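Local structure of hypothetical protein TT1662 (Thermus thermophilus, 1UFO) at residues S181-V186 and A215-T220. The protein is probably a hydrolase, with the alpha/beta hydrolase fold, whose natural substrate is not established. Sequence-based numbering, arbitrary orientation.
Sequences SRDHIV and AGHTLT
His217 and Asp183 meet through a short, nearly straight hydrogen bond: ND1 of His217 donates to OD1 of Asp183 at 2.6 Å with an N-H...O angle of 165°. The acceptor lies in the imidazole plane, whereas the ring nitrogen reaches OD1 on its syn side, somewhat out of the carboxylate plane; the two planes are turned 60° apart. With CG anti to the backbone N in His217 (chi1 -165°), the ring extends across to the loop 181-186. There Ile185 lies over one face, its CB 3.8 Å from the ring centroid in a CH-pi contact, while its CD1 packs against CD2 of His217 at 3.5 Å. Val186 adds CG2, which approaches CE1 of His217 obliquely at 3.7 Å. The carboxylate is held in turn by its own loop. OD2 of Asp183 accepts a hydrogen bond from the backbone N of Val186 at 2.9 Å from above the carboxylate plane, an Asx motif, and a weak one from the N of Ile185; a water donates to both OD1 of Asp183 and O of Gly216. Farther back, Arg182 N donates to Ala215 O at 2.8 Å, tying together the loops that follow strands 175-180 and 207-212. At the other ring nitrogen, NE2 of His217 is hydrogen-bonded to OG of Ser113, the serine of a GxSxG sequence that fits a nucleophile elbow. With an alanine here in place of the histidine the imidazole is gone, which is likely to leave the Asp183 carboxylate without its ring partner and Ser113 OG without its link to that acid. The unbroken run from Ser113 through His217 to Asp183 is consistent with the Ser-His-Asp catalytic triad of alpha/beta hydrolases, in which the acid orients the histidine and the histidine takes up the serine proton.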
loop_
_atom_site.group_PDB
_atom_site.type_symbol
_atom_site.label_atom_id
_atom_site.label_comp_id
_atom_site.label_asym_id
_atom_site.label_seq_id
_atom_site.Cartn_x
_atom_site.Cartn_y
_atom_site.Cartn_z
ATOM N N SER A 181 11.802 -0.305 4.241
ATOM C CA SER A 181 12.193 0.124 5.593
ATOM C C SER A 181 13.689 0.229 5.848
ATOM O O SER A 181 14.086 0.989 6.778
ATOM C CB SER A 181 11.559 -0.818 6.636
ATOM O OG SER A 181 12.159 -2.117 6.575
ATOM N N ARG A 182 14.479 -0.537 5.106
ATOM C CA ARG A 182 15.937 -0.546 5.278
ATOM C C ARG A 182 16.689 0.313 4.256
ATOM O O ARG A 182 17.906 0.158 4.011
ATOM C CB ARG A 182 16.438 -1.970 5.225
ATOM C CG ARG A 182 15.822 -2.828 6.327
ATOM C CD ARG A 182 16.406 -2.553 7.713
ATOM N NE ARG A 182 17.783 -3.044 7.761
ATOM C CZ ARG A 182 18.126 -4.267 8.159
ATOM N NH1 ARG A 182 19.410 -4.623 8.134
ATOM N NH2 ARG A 182 17.195 -5.109 8.605
ATOM N N ASP A 183 16.009 1.262 3.635
ATOM C CA ASP A 183 16.707 2.102 2.656
ATOM C C ASP A 183 17.669 3.072 3.388
ATOM O O ASP A 183 17.260 3.774 4.323
ATOM C CB ASP A 183 15.592 2.912 1.899
ATOM C CG ASP A 183 16.130 3.774 0.770
ATOM O OD1 ASP A 183 15.299 4.132 -0.135
ATOM O OD2 ASP A 183 17.317 4.103 0.753
ATOM N N HIS A 184 18.939 3.054 3.014
ATOM C CA HIS A 184 19.854 4.000 3.648
ATOM C C HIS A 184 20.262 5.134 2.732
ATOM O O HIS A 184 20.889 6.083 3.204
ATOM C CB HIS A 184 21.089 3.262 4.178
ATOM C CG HIS A 184 20.746 2.143 5.108
ATOM N ND1 HIS A 184 19.969 2.327 6.235
ATOM C CD2 HIS A 184 21.061 0.817 5.078
ATOM C CE1 HIS A 184 19.834 1.172 6.868
ATOM N NE2 HIS A 184 20.485 0.236 6.188
ATOM N N ILE A 185 19.910 5.071 1.461
ATOM C CA ILE A 185 20.205 6.175 0.532
ATOM C C ILE A 185 19.153 7.305 0.799
ATOM O O ILE A 185 19.473 8.511 0.886
ATOM C CB ILE A 185 20.154 5.655 -0.880
ATOM C CG1 ILE A 185 21.300 4.634 -1.099
ATOM C CG2 ILE A 185 20.239 6.810 -1.804
ATOM C CD1 ILE A 185 21.304 3.837 -2.377
ATOM N N VAL A 186 17.877 6.903 0.908
ATOM C CA VAL A 186 16.801 7.803 1.328
ATOM C C VAL A 186 16.207 7.148 2.568
ATOM O O VAL A 186 15.370 6.245 2.481
ATOM C CB VAL A 186 15.734 7.984 0.299
ATOM C CG1 VAL A 186 14.617 8.922 0.848
ATOM C CG2 VAL A 186 16.385 8.579 -0.988
ATOM N N ALA A 215 12.887 -4.194 2.662
ATOM C CA ALA A 215 13.368 -3.701 1.368
ATOM C C ALA A 215 14.250 -2.492 1.576
ATOM O O ALA A 215 14.146 -1.783 2.586
ATOM C CB ALA A 215 12.178 -3.326 0.465
ATOM N N GLY A 216 15.143 -2.247 0.619
ATOM C CA GLY A 216 16.069 -1.117 0.666
ATOM C C GLY A 216 15.728 -0.134 -0.433
ATOM O O GLY A 216 14.545 0.065 -0.777
ATOM N N HIS A 217 16.768 0.438 -1.007
ATOM C CA HIS A 217 16.634 1.444 -2.075
ATOM C C HIS A 217 16.535 0.836 -3.502
ATOM O O HIS A 217 17.408 1.007 -4.414
ATOM C CB HIS A 217 17.821 2.451 -1.922
ATOM C CG HIS A 217 17.601 3.684 -2.708
ATOM N ND1 HIS A 217 16.687 4.627 -2.332
ATOM C CD2 HIS A 217 18.175 4.123 -3.849
ATOM C CE1 HIS A 217 16.731 5.632 -3.213
ATOM N NE2 HIS A 217 17.629 5.356 -4.135
ATOM N N THR A 218 15.455 0.075 -3.677
ATOM C CA THR A 218 15.110 -0.527 -4.957
ATOM C C THR A 218 13.588 -0.512 -5.129
ATOM O O THR A 218 12.840 -0.581 -4.180
ATOM C CB THR A 218 15.598 -1.994 -5.133
ATOM O OG1 THR A 218 14.855 -2.842 -4.278
ATOM C CG2 THR A 218 17.058 -2.097 -4.741
ATOM N N LEU A 219 13.170 -0.450 -6.396
ATOM C CA LEU A 219 11.751 -0.393 -6.727
ATOM C C LEU A 219 11.388 -1.854 -6.905
ATOM O O LEU A 219 11.614 -2.469 -7.935
ATOM C CB LEU A 219 11.569 0.431 -8.019
ATOM C CG LEU A 219 10.116 0.956 -8.254
ATOM C CD1 LEU A 219 10.095 2.006 -9.355
ATOM C CD2 LEU A 219 9.150 -0.152 -8.549
ATOM N N THR A 220 10.823 -2.453 -5.860
ATOM C CA THR A 220 10.533 -3.912 -5.875
ATOM C C THR A 220 9.271 -4.244 -6.636
ATOM O O THR A 220 8.375 -3.403 -6.812
ATOM C CB THR A 220 10.306 -4.485 -4.452
ATOM O OG1 THR A 220 9.116 -3.874 -3.912
ATOM C CG2 THR A 220 11.458 -4.148 -3.567
HETATM O O HOH W 1 13.086 2.610 -0.281
#